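Local coordinates for protein alpha-L-rhamnosidase (Aspergillus terreus, PDB 6GSZ) that probably hydrolyses terminal non-reducing alpha-L-rhamnose residues in alpha-L-rhamnosides, as a calcium-binding, N-glycosylated glycosidase, at residues 735-740 with 758-763; 582-587 with 740-745; 436-441 with 726-731; 393-398 with 457-462. All blocks are in the same frame, centred on the assembly; numbering follows the deposited sequence.

Overall arrangement
Along the chain from its N terminus, contact 4 comes first: it closes a 58-residue loop joining the short strand 396-398 of the concanavalin-like domain to a loop of the 6-hairpin glycosidase domain. Contact 3 opens inside that loop, at helix 437-453, and closes much later on helix 727-732, so the two cross. Contact 2 crosses contact 3 in turn, tying the loop before helix 598-619 to the one between helices 727-732 and 768-775. Within the latter, contact 1 closes a 17-residue loop, in series after contact 3; it crosses contact 2 and shares Glu740 with it. Contacts 1 and 4, also in series, lie about 12 Å apart between centres, and both reach the bound glucose.

Contact 1 (735-740 with 758-763); sequences GTTTWE and SFNHYA. With BGC (beta-D-glucopyranose), chain B.
The glucose pocket of the 6-hairpin glycosidase domain takes Glu740 and His761 from two arms of one long loop, and here those arms lie against each other. Glu740 CG stands over the centre of the His761 imidazole, 3.6 Å from the centroid, a CH-pi contact. With CG anti to the backbone N (chi1 178°) and an extended chain, the carboxylate is carried on over the same ring, its plane 22° from it. At the ring edges, ND1 shares a hydrogen bond of 2.7 Å with Ser758 OG, while NE2 donates to O1 of the glucose at 2.9 Å. Ser758 OG also accepts from Asn760 N, an ST turn.

Behind the pocket, Phe759 turns its edge to the face of Trp739, a T-shaped pair with planes at 79°; Phe759 CD1 is 3.6 Å from Trp739 CE2. Backbone bonds Glu740 N to Ser758 O and His761 N to Thr738 O join the arms, and Thr738 OG1 donates to His761 O at 2.8 Å. Since Ser758 and the glucose occupy both imidazole nitrogens, ring rotation is restricted; Arg464 forms a salt bridge with Glu740 OE1, which also steadies the carboxylate.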
# COMPACT_ATOMS: atom_id res chain seq x y z
N GLY A 735 -14.54 5.36 16.25
CA GLY A 735 -13.43 5.13 15.35
C GLY A 735 -13.89 4.87 13.92
O GLY A 735 -14.91 4.19 13.72
N THR A 736 -13.14 5.41 12.95
CA THR A 736 -13.42 5.24 11.54
C THR A 736 -12.20 4.65 10.80
O THR A 736 -12.20 4.55 9.57
CB THR A 736 -13.89 6.55 10.90
OG1 THR A 736 -12.93 7.58 11.11
CG2 THR A 736 -15.23 6.99 11.44
N THR A 737 -11.22 4.23 11.59
CA THR A 737 -9.96 3.63 11.18
C THR A 737 -9.59 2.67 12.31
O THR A 737 -10.14 2.79 13.39
CB THR A 737 -8.86 4.68 10.99
OG1 THR A 737 -8.84 5.58 12.08
CG2 THR A 737 -9.01 5.42 9.68
N THR A 738 -8.65 1.76 12.06
CA THR A 738 -8.10 0.96 13.14
C THR A 738 -6.98 1.76 13.81
O THR A 738 -6.26 2.53 13.18
CB THR A 738 -7.64 -0.42 12.63
OG1 THR A 738 -6.75 -0.34 11.51
CG2 THR A 738 -8.83 -1.28 12.25
N TRP A 739 -6.82 1.54 15.12
CA TRP A 739 -5.89 2.35 15.94
C TRP A 739 -4.62 1.54 16.22
O TRP A 739 -4.62 0.31 16.25
CB TRP A 739 -6.54 2.78 17.26
CG TRP A 739 -7.85 3.47 17.11
CD1 TRP A 739 -8.38 4.10 16.02
CD2 TRP A 739 -8.79 3.67 18.18
NE1 TRP A 739 -9.59 4.67 16.34
CE2 TRP A 739 -9.87 4.41 17.66
CE3 TRP A 739 -8.82 3.24 19.51
CZ2 TRP A 739 -10.96 4.79 18.45
CZ3 TRP A 739 -9.90 3.60 20.29
CH2 TRP A 739 -10.95 4.37 19.77
N GLU A 740 -3.52 2.23 16.47
CA GLU A 740 -2.24 1.62 16.81
C GLU A 740 -2.35 0.73 18.05
O GLU A 740 -1.85 -0.40 18.05
CB GLU A 740 -1.24 2.74 17.03
CG GLU A 740 0.16 2.33 17.43
CD GLU A 740 1.14 3.48 17.55
OE1 GLU A 740 0.71 4.59 17.95
OE2 GLU A 740 2.35 3.23 17.27
N SER A 758 -1.37 6.55 17.92
CA SER A 758 -1.94 6.88 16.63
C SER A 758 -3.35 6.28 16.53
O SER A 758 -3.63 5.17 17.03
CB SER A 758 -1.03 6.37 15.52
OG SER A 758 -1.75 5.90 14.40
N PHE A 759 -4.22 6.96 15.78
CA PHE A 759 -5.56 6.48 15.49
C PHE A 759 -5.67 5.96 14.04
O PHE A 759 -6.79 5.87 13.51
CB PHE A 759 -6.63 7.55 15.78
CG PHE A 759 -6.70 7.87 17.24
CD1 PHE A 759 -7.54 7.14 18.05
CD2 PHE A 759 -5.91 8.86 17.82
CE1 PHE A 759 -7.61 7.41 19.41
CE2 PHE A 759 -5.99 9.12 19.17
CZ PHE A 759 -6.83 8.39 19.97
N ASN A 760 -4.55 5.61 13.40
CA ASN A 760 -4.62 5.16 12.02
C ASN A 760 -3.41 4.29 11.66
O ASN A 760 -2.52 4.71 10.93
CB ASN A 760 -4.75 6.34 11.06
CG ASN A 760 -5.34 5.98 9.72
OD1 ASN A 760 -5.52 4.78 9.42
ND2 ASN A 760 -5.65 6.96 8.89
N HIS A 761 -3.42 3.06 12.19
CA HIS A 761 -2.42 2.01 11.92
C HIS A 761 -3.17 0.77 11.44
O HIS A 761 -4.15 0.43 12.10
CB HIS A 761 -1.71 1.62 13.23
CG HIS A 761 -0.41 2.26 13.57
ND1 HIS A 761 -0.32 3.61 13.89
CD2 HIS A 761 0.82 1.73 13.73
CE1 HIS A 761 0.94 3.87 14.19
NE2 HIS A 761 1.69 2.73 14.09
N TYR A 762 -2.75 0.14 10.34
CA TYR A 762 -3.44 -1.09 9.87
C TYR A 762 -3.14 -2.36 10.65
O TYR A 762 -3.87 -3.35 10.42
CB TYR A 762 -3.24 -1.30 8.36
CG TYR A 762 -1.84 -1.27 7.80
CD1 TYR A 762 -0.81 -2.00 8.33
CD2 TYR A 762 -1.55 -0.46 6.71
CE1 TYR A 762 0.45 -2.01 7.77
CE2 TYR A 762 -0.28 -0.44 6.14
CZ TYR A 762 0.75 -1.16 6.72
OH TYR A 762 1.99 -1.13 6.15
N ALA A 763 -2.16 -2.41 11.55
CA ALA A 763 -1.81 -3.70 12.17
C ALA A 763 -3.01 -4.40 12.78
O ALA A 763 -3.16 -5.59 12.53
CB ALA A 763 -0.71 -3.52 13.21
C2 BGC B . 5.31 0.76 14.20
C3 BGC B . 5.96 -0.40 14.90
C4 BGC B . 7.27 -0.14 15.61
C5 BGC B . 7.03 1.04 16.41
C6 BGC B . 8.32 1.28 17.16
C1 BGC B . 5.29 1.97 15.13
O1 BGC B . 4.55 3.00 14.50
O2 BGC B . 3.92 0.56 14.11
O3 BGC B . 6.33 -1.26 13.96
O4 BGC B . 7.83 -1.21 16.40
O5 BGC B . 6.58 2.23 15.68
O6 BGC B . 8.21 2.52 17.88
O HOH W 1 -3.20 -1.11 14.37

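Contact 2 (582-587 with 740-745); sequences LDPKAP and ERWDSM. With MAN (alpha-D-mannopyranose), chain F.
Leu582 turns CG beside its backbone N (chi1 -81°) and extends beyond it (chi2 174°), which spreads its two methyls over the backbone and side chains of 740-741. CD1 meets Glu740 O at 3.5 Å and also touches Glu740 CG, the Leu582 and Glu740 side chains crossing at about a right angle. CD2 lies over one face of the Arg741 guanidinium, 3.6 Å from NH1. Arg741 is extended from CG to NE, and its polar end is held from several sides: NE by Met756 O and NH2 by Ala588 O, while NH1 donates to a water at 2.9 Å that also binds Pro587 O.

The second patch is Pro584 beside Trp742, the two side chains running the same way, with Pro584 CB 3.9 Å from Trp742 CD1. The indole is anchored elsewhere through NE1 to Thr694 O and through an edge-to-face pair with Trp727. Between the segments the polar links all run through water: one such molecule receives a hydrogen bond from Trp742 N and donates to Leu582 O at 2.9 Å, and another donates to Pro584 O and, weakly, to Asp743 OD2.

Asp583 OD1 accepts from Lys585 N at 2.9 Å, an Asx turn, and Ala586 N bonds to Asp583 O across a type I beta turn. A mannose of an attached glycan sits on this turn, its O4 donating to Ala586 O at 2.8 Å. The arrangement is that of two loops joining helices of a 6-hairpin glycosidase domain, packed beside the glucose pocket through Glu740.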
# COMPACT_ATOMS: atom_id res chain seq x y z
N LEU A 582 2.95 -4.10 21.76
CA LEU A 582 1.64 -3.52 22.01
C LEU A 582 0.63 -4.59 22.45
O LEU A 582 -0.56 -4.41 22.31
CB LEU A 582 1.16 -2.69 20.80
CG LEU A 582 1.75 -1.29 20.72
CD1 LEU A 582 1.36 -0.60 19.41
CD2 LEU A 582 1.34 -0.46 21.92
N ASP A 583 1.14 -5.64 23.11
CA ASP A 583 0.32 -6.49 23.99
C ASP A 583 -0.52 -5.54 24.82
O ASP A 583 0.03 -4.58 25.35
CB ASP A 583 1.25 -7.38 24.84
CG ASP A 583 0.64 -8.26 25.90
OD1 ASP A 583 -0.47 -7.92 26.40
OD2 ASP A 583 1.29 -9.26 26.23
N PRO A 584 -1.85 -5.71 24.95
CA PRO A 584 -2.66 -4.75 25.71
C PRO A 584 -2.28 -4.61 27.20
O PRO A 584 -2.64 -3.61 27.83
CB PRO A 584 -4.09 -5.30 25.58
CG PRO A 584 -3.91 -6.74 25.25
CD PRO A 584 -2.65 -6.82 24.41
N LYS A 585 -1.55 -5.58 27.75
CA LYS A 585 -1.08 -5.53 29.12
C LYS A 585 0.28 -4.82 29.26
O LYS A 585 0.70 -4.56 30.39
CB LYS A 585 -0.98 -6.94 29.70
CG LYS A 585 -2.26 -7.74 29.78
CD LYS A 585 -3.20 -7.33 30.82
CE LYS A 585 -4.24 -8.42 31.07
NZ LYS A 585 -5.49 -7.84 31.59
N ALA A 586 0.96 -4.51 28.14
CA ALA A 586 2.22 -3.77 28.25
C ALA A 586 1.94 -2.36 28.78
O ALA A 586 0.91 -1.75 28.45
CB ALA A 586 2.92 -3.71 26.92
N PRO A 587 2.84 -1.79 29.61
CA PRO A 587 2.68 -0.41 30.07
C PRO A 587 2.67 0.55 28.88
O PRO A 587 3.38 0.29 27.90
CB PRO A 587 3.92 -0.16 30.95
CG PRO A 587 4.45 -1.52 31.30
CD PRO A 587 4.10 -2.39 30.10
N GLU A 740 -3.52 2.23 16.47
CA GLU A 740 -2.24 1.62 16.81
C GLU A 740 -2.35 0.73 18.05
O GLU A 740 -1.85 -0.40 18.05
CB GLU A 740 -1.24 2.74 17.03
CG GLU A 740 0.16 2.33 17.43
CD GLU A 740 1.14 3.48 17.55
OE1 GLU A 740 0.71 4.59 17.95
OE2 GLU A 740 2.35 3.23 17.27
N ARG A 741 -2.89 1.31 19.13
CA ARG A 741 -3.09 0.62 20.36
C ARG A 741 -4.55 0.16 20.45
O ARG A 741 -5.47 0.83 19.99
CB ARG A 741 -2.90 1.58 21.53
CG ARG A 741 -1.53 2.22 21.59
CD ARG A 741 -1.48 3.31 22.64
NE ARG A 741 -0.12 3.78 22.90
CZ ARG A 741 0.79 3.15 23.66
NH1 ARG A 741 0.47 2.04 24.35
NH2 ARG A 741 2.02 3.64 23.72
N TRP A 742 -4.77 -0.98 21.12
CA TRP A 742 -6.16 -1.39 21.40
C TRP A 742 -6.90 -0.21 22.06
O TRP A 742 -8.07 0.11 21.72
CB TRP A 742 -6.20 -2.66 22.26
CG TRP A 742 -5.59 -3.84 21.56
CD1 TRP A 742 -4.42 -4.47 21.83
CD2 TRP A 742 -6.17 -4.54 20.46
NE1 TRP A 742 -4.21 -5.51 20.95
CE2 TRP A 742 -5.26 -5.54 20.08
CE3 TRP A 742 -7.35 -4.36 19.71
CZ2 TRP A 742 -5.54 -6.44 19.07
CZ3 TRP A 742 -7.62 -5.25 18.70
CH2 TRP A 742 -6.70 -6.25 18.36
N ASP A 743 -6.18 0.49 22.94
CA ASP A 743 -6.74 1.59 23.74
C ASP A 743 -6.12 2.94 23.35
O ASP A 743 -5.77 3.72 24.23
CB ASP A 743 -6.55 1.31 25.26
CG ASP A 743 -5.10 1.04 25.68
OD1 ASP A 743 -4.21 0.95 24.78
OD2 ASP A 743 -4.87 0.81 26.87
N SER A 744 -5.99 3.26 22.05
CA SER A 744 -5.44 4.58 21.70
C SER A 744 -6.29 5.66 22.35
O SER A 744 -5.76 6.71 22.73
CB SER A 744 -5.35 4.78 20.21
OG SER A 744 -4.20 4.15 19.65
N MET A 745 -7.61 5.45 22.41
CA MET A 745 -8.51 6.28 23.26
C MET A 745 -9.05 5.42 24.40
O MET A 745 -9.42 4.26 24.17
CB MET A 745 -9.69 6.83 22.45
CG MET A 745 -10.61 7.78 23.20
SD MET A 745 -11.78 8.61 22.07
CE MET A 745 -10.65 9.77 21.26
C1 MAN F . -3.16 -2.34 33.10
C2 MAN F . -1.85 -3.01 32.69
C3 MAN F . -1.08 -2.06 31.76
C4 MAN F . -1.95 -1.70 30.53
C5 MAN F . -3.29 -1.15 31.02
C6 MAN F . -4.24 -0.92 29.87
O2 MAN F . -2.16 -4.25 32.07
O3 MAN F . 0.22 -2.61 31.43
O4 MAN F . -1.32 -0.64 29.69
O5 MAN F . -3.97 -1.99 31.97
O6 MAN F . -5.44 -0.49 30.47
O HOH W 2 -2.26 -2.03 22.37
O HOH W 3 -4.51 -2.03 26.43
O HOH W 4 2.11 -0.08 25.45

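Contact 3 (436-441 with 726-731); sequences NPLISK and SWLYQV
Apolar contacts carry the meeting of Leu438 and Leu728, on helices 437-453 and 727-732, whose short segments cross at 90° with their axes 9.6 Å apart at closest. Leu728 does most of the reaching. Its CD1 sits 3.8 Å from Leu438 CB and also meets Ile439 CG1 at 4.1 Å, while CD2 comes against the backbone, 3.5 Å from Leu438 O. One turn further, Val731 is wedged between two residues of the other helix: CG1, anti to the backbone N (chi1 174°), lies 3.8 Å from Lys441 CG and 4.0 Å from Leu438 CD2. Lys441 bends at chi2 (60°), and its aliphatic root packs while the ammonium end leads off. Leu442, next along the first helix, also touches Leu728.

Capping bonds form the polar group, each within its own segment. Asn436 is the N-cap of its helix, OD1 accepting from Ile439 N at 3.2 Å from above the carbonyl plane and more weakly from Leu438 N. Ser726 is the N-cap of the other, with OG accepting from Tyr729 N at 3.2 Å.

Leu438 and Val731 also border a bound 2-(2-methoxyethoxy)ethanol, probably from the crystallisation liquor. Each helix thus has a first-turn amide satisfied by its own cap, and what the two offer each other is almost wholly hydrocarbon. The contact implies cohesion by dispersion and burial.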
# COMPACT_ATOMS: atom_id res chain seq x y z
N ASN A 436 -24.20 -7.81 10.83
CA ASN A 436 -23.82 -7.10 12.03
C ASN A 436 -23.22 -5.76 11.63
O ASN A 436 -22.13 -5.70 11.05
CB ASN A 436 -22.81 -7.90 12.85
CG ASN A 436 -22.48 -7.28 14.18
OD1 ASN A 436 -22.15 -6.09 14.25
ND2 ASN A 436 -22.43 -8.10 15.22
N PRO A 437 -23.91 -4.64 11.90
CA PRO A 437 -23.45 -3.34 11.45
C PRO A 437 -22.11 -2.91 12.04
O PRO A 437 -21.38 -2.15 11.39
CB PRO A 437 -24.56 -2.35 11.79
CG PRO A 437 -25.59 -3.11 12.58
CD PRO A 437 -25.19 -4.56 12.65
N LEU A 438 -21.80 -3.36 13.27
CA LEU A 438 -20.50 -3.02 13.86
C LEU A 438 -19.37 -3.74 13.10
O LEU A 438 -18.30 -3.18 12.93
CB LEU A 438 -20.47 -3.34 15.35
CG LEU A 438 -21.52 -2.62 16.20
CD1 LEU A 438 -21.38 -3.03 17.65
CD2 LEU A 438 -21.43 -1.13 16.05
N ILE A 439 -19.55 -5.02 12.76
CA ILE A 439 -18.50 -5.78 12.05
C ILE A 439 -18.39 -5.24 10.62
O ILE A 439 -17.28 -5.11 10.07
CB ILE A 439 -18.79 -7.29 12.11
CG1 ILE A 439 -18.72 -7.79 13.55
CG2 ILE A 439 -17.84 -8.09 11.23
CD1 ILE A 439 -19.12 -9.23 13.70
N SER A 440 -19.52 -4.87 10.01
CA SER A 440 -19.44 -4.21 8.69
C SER A 440 -18.64 -2.90 8.78
O SER A 440 -17.81 -2.62 7.90
CB SER A 440 -20.79 -3.93 8.07
OG SER A 440 -21.50 -5.13 7.86
N LYS A 441 -18.87 -2.12 9.85
CA LYS A 441 -18.13 -0.88 10.01
C LYS A 441 -16.65 -1.17 10.28
O LYS A 441 -15.78 -0.42 9.80
CB LYS A 441 -18.72 -0.05 11.16
CG LYS A 441 -18.00 1.28 11.42
CD LYS A 441 -18.01 2.22 10.23
CE LYS A 441 -17.74 3.66 10.60
NZ LYS A 441 -17.77 4.55 9.40
N SER A 726 -10.53 -4.75 22.35
CA SER A 726 -11.22 -5.50 21.31
C SER A 726 -11.25 -4.65 20.04
O SER A 726 -10.92 -3.46 20.07
CB SER A 726 -12.64 -5.86 21.72
OG SER A 726 -13.41 -4.68 21.84
N TRP A 727 -11.63 -5.24 18.92
CA TRP A 727 -11.80 -4.47 17.68
C TRP A 727 -13.01 -3.53 17.72
O TRP A 727 -12.91 -2.36 17.37
CB TRP A 727 -11.90 -5.40 16.49
CG TRP A 727 -10.66 -6.16 16.21
CD1 TRP A 727 -9.61 -5.75 15.45
CD2 TRP A 727 -10.34 -7.49 16.64
NE1 TRP A 727 -8.63 -6.70 15.43
CE2 TRP A 727 -9.06 -7.80 16.12
CE3 TRP A 727 -10.99 -8.44 17.42
CZ2 TRP A 727 -8.42 -9.01 16.37
CZ3 TRP A 727 -10.36 -9.64 17.67
CH2 TRP A 727 -9.10 -9.92 17.15
N LEU A 728 -14.17 -4.03 18.17
CA LEU A 728 -15.39 -3.23 18.08
C LEU A 728 -15.43 -2.15 19.15
O LEU A 728 -16.22 -1.21 18.99
CB LEU A 728 -16.63 -4.13 18.16
CG LEU A 728 -16.78 -5.12 17.04
CD1 LEU A 728 -18.14 -5.82 17.11
CD2 LEU A 728 -16.56 -4.50 15.67
N TYR A 729 -14.59 -2.25 20.18
CA TYR A 729 -14.47 -1.10 21.09
C TYR A 729 -14.11 0.14 20.28
O TYR A 729 -14.65 1.21 20.50
CB TYR A 729 -13.41 -1.37 22.15
CG TYR A 729 -12.96 -0.15 22.91
CD1 TYR A 729 -13.78 0.40 23.86
CD2 TYR A 729 -11.74 0.44 22.68
CE1 TYR A 729 -13.39 1.52 24.57
CE2 TYR A 729 -11.32 1.56 23.37
CZ TYR A 729 -12.16 2.11 24.33
OH TYR A 729 -11.76 3.21 25.02
N GLN A 730 -13.16 -0.02 19.36
CA GLN A 730 -12.71 1.16 18.60
C GLN A 730 -13.86 1.69 17.73
O GLN A 730 -14.02 2.90 17.60
CB GLN A 730 -11.46 0.82 17.75
CG GLN A 730 -10.36 0.17 18.56
CD GLN A 730 -9.04 0.00 17.84
OE1 GLN A 730 -8.99 -0.02 16.61
NE2 GLN A 730 -7.96 -0.14 18.61
N VAL A 731 -14.74 0.80 17.25
CA VAL A 731 -15.89 1.17 16.43
C VAL A 731 -16.94 1.94 17.28
O VAL A 731 -17.47 2.99 16.87
CB VAL A 731 -16.51 -0.09 15.78
CG1 VAL A 731 -17.79 0.26 15.05
CG2 VAL A 731 -15.52 -0.72 14.78

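Contact 4 (393-398 with 457-462); sequences FTYHGF and IPTDCP. With BGC (beta-D-glucopyranose), chain B.
Tyr395 lays its ring obliquely against the carbonyl of Pro462, CE2 standing 3.6 Å from Pro462 O and 4.2 Å from Pro462 CB, with the two side chains crossing at about a right angle. CG sits between the backbone N and the carbonyl carbon (chi1 73°), a setting that sends the ring from the residue just before strand 396-398 across to the 457-462 loop. The phenol end then passes Thr459: OH is 4.2 Å from the CG2 methyl, and a bound water bridges the two polar ends, 2.7 Å from Tyr395 OH and donating to Thr459 OG1 at 2.8 Å. Thr459 OG1 has a second partner in Asn453 OD1. The Pro462 carbonyl also approaches the backbone of strand 396-398, lying 3.7 Å from Gly397 N.

Outside the two segments the Tyr395 ring is stacked with Phe455 and forms a cation-pi contact with Arg467, which also donates to Tyr395 O. On the loop, Asp460 OD1 accepts from Leu468 N, and OD2 takes a very short hydrogen bond, 2.5 Å, from O1 of the glucose.

Contact across the interface thus rests on van der Waals packing and one water bridge, with the direct polar grip supplied by neighbours. Geometrically, the concanavalin-like domain backs the loop that presents Asp460 to the sugar, while the water lets two buried hydroxyls meet a polar partner without touching each other.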
# COMPACT_ATOMS: atom_id res chain seq x y z
N PHE A 393 3.06 19.85 -1.35
CA PHE A 393 4.13 18.90 -0.96
C PHE A 393 4.02 18.46 0.50
O PHE A 393 5.03 18.10 1.14
CB PHE A 393 5.51 19.49 -1.25
CG PHE A 393 5.67 19.97 -2.67
CD1 PHE A 393 5.57 19.10 -3.74
CD2 PHE A 393 5.87 21.33 -2.95
CE1 PHE A 393 5.70 19.56 -5.05
CE2 PHE A 393 5.98 21.79 -4.26
CZ PHE A 393 5.92 20.90 -5.30
N THR A 394 2.79 18.44 1.01
CA THR A 394 2.54 17.94 2.36
C THR A 394 1.37 16.95 2.30
O THR A 394 0.64 16.90 1.32
CB THR A 394 2.25 19.09 3.34
OG1 THR A 394 2.21 18.61 4.68
CG2 THR A 394 0.92 19.75 3.06
N TYR A 395 1.14 16.25 3.42
CA TYR A 395 -0.13 15.55 3.56
C TYR A 395 -0.40 15.40 5.06
O TYR A 395 0.54 15.47 5.85
CB TYR A 395 -0.16 14.20 2.82
CG TYR A 395 0.65 13.06 3.38
CD1 TYR A 395 2.00 12.85 3.18
CD2 TYR A 395 -0.03 12.05 4.06
CE1 TYR A 395 2.64 11.68 3.59
CE2 TYR A 395 0.60 10.91 4.52
CZ TYR A 395 1.93 10.70 4.26
OH TYR A 395 2.56 9.53 4.61
N HIS A 396 -1.67 15.14 5.40
CA HIS A 396 -2.07 15.04 6.79
C HIS A 396 -3.01 13.84 6.98
O HIS A 396 -3.71 13.47 6.06
CB HIS A 396 -2.77 16.32 7.24
CG HIS A 396 -2.19 17.59 6.75
ND1 HIS A 396 -0.91 18.01 7.02
CD2 HIS A 396 -2.76 18.51 5.95
CE1 HIS A 396 -0.75 19.22 6.46
NE2 HIS A 396 -1.87 19.55 5.81
N GLY A 397 -3.05 13.37 8.21
CA GLY A 397 -4.00 12.33 8.62
C GLY A 397 -4.94 12.96 9.63
O GLY A 397 -4.49 13.42 10.65
N PHE A 398 -6.25 13.04 9.33
CA PHE A 398 -7.15 13.84 10.14
C PHE A 398 -8.62 13.53 9.89
O PHE A 398 -9.00 13.12 8.79
CB PHE A 398 -6.90 15.32 9.83
CG PHE A 398 -7.29 15.78 8.44
CD1 PHE A 398 -6.46 15.53 7.36
CD2 PHE A 398 -8.47 16.46 8.18
CE1 PHE A 398 -6.80 15.91 6.08
CE2 PHE A 398 -8.80 16.87 6.89
CZ PHE A 398 -7.96 16.60 5.84
N ILE A 457 4.79 4.09 -0.11
CA ILE A 457 5.33 2.98 0.68
C ILE A 457 4.25 2.58 1.71
O ILE A 457 3.34 3.37 1.99
CB ILE A 457 6.65 3.38 1.37
CG1 ILE A 457 6.42 4.50 2.38
CG2 ILE A 457 7.71 3.73 0.35
CD1 ILE A 457 7.50 4.59 3.44
N PRO A 458 4.31 1.36 2.28
CA PRO A 458 3.37 0.96 3.32
C PRO A 458 3.82 1.54 4.65
O PRO A 458 4.79 1.06 5.25
CB PRO A 458 3.43 -0.57 3.27
CG PRO A 458 4.85 -0.86 2.78
CD PRO A 458 5.28 0.33 1.96
N THR A 459 3.11 2.56 5.08
CA THR A 459 3.49 3.32 6.26
C THR A 459 2.84 2.75 7.53
O THR A 459 1.78 2.15 7.48
CB THR A 459 3.13 4.81 6.18
OG1 THR A 459 1.74 4.99 5.96
CG2 THR A 459 3.86 5.54 5.08
N ASP A 460 3.53 2.93 8.67
CA ASP A 460 2.95 2.63 9.94
C ASP A 460 1.74 3.53 10.24
O ASP A 460 0.72 3.09 10.76
CB ASP A 460 3.94 2.74 11.09
CG ASP A 460 4.58 4.11 11.31
OD1 ASP A 460 4.90 4.81 10.31
OD2 ASP A 460 4.75 4.45 12.51
N CYS A 461 1.91 4.84 9.98
CA CYS A 461 0.85 5.80 10.24
C CYS A 461 1.03 7.01 9.32
O CYS A 461 2.06 7.14 8.70
CB CYS A 461 0.81 6.24 11.70
SG CYS A 461 2.35 7.00 12.30
N PRO A 462 -0.02 7.82 9.14
CA PRO A 462 0.00 8.93 8.21
C PRO A 462 -0.03 10.33 8.82
O PRO A 462 -0.06 11.26 8.06
CB PRO A 462 -1.36 8.71 7.51
CG PRO A 462 -2.28 8.28 8.63
CD PRO A 462 -1.39 7.53 9.60
C2 BGC B . 5.31 0.76 14.20
C3 BGC B . 5.96 -0.40 14.90
C4 BGC B . 7.27 -0.14 15.61
C5 BGC B . 7.03 1.04 16.41
C6 BGC B . 8.32 1.28 17.16
C1 BGC B . 5.29 1.97 15.13
O1 BGC B . 4.55 3.00 14.50
O2 BGC B . 3.92 0.56 14.11
O3 BGC B . 6.33 -1.26 13.96
O4 BGC B . 7.83 -1.21 16.40
O5 BGC B . 6.58 2.23 15.68
O6 BGC B . 8.21 2.52 17.88
O HOH W 5 0.83 7.47 5.05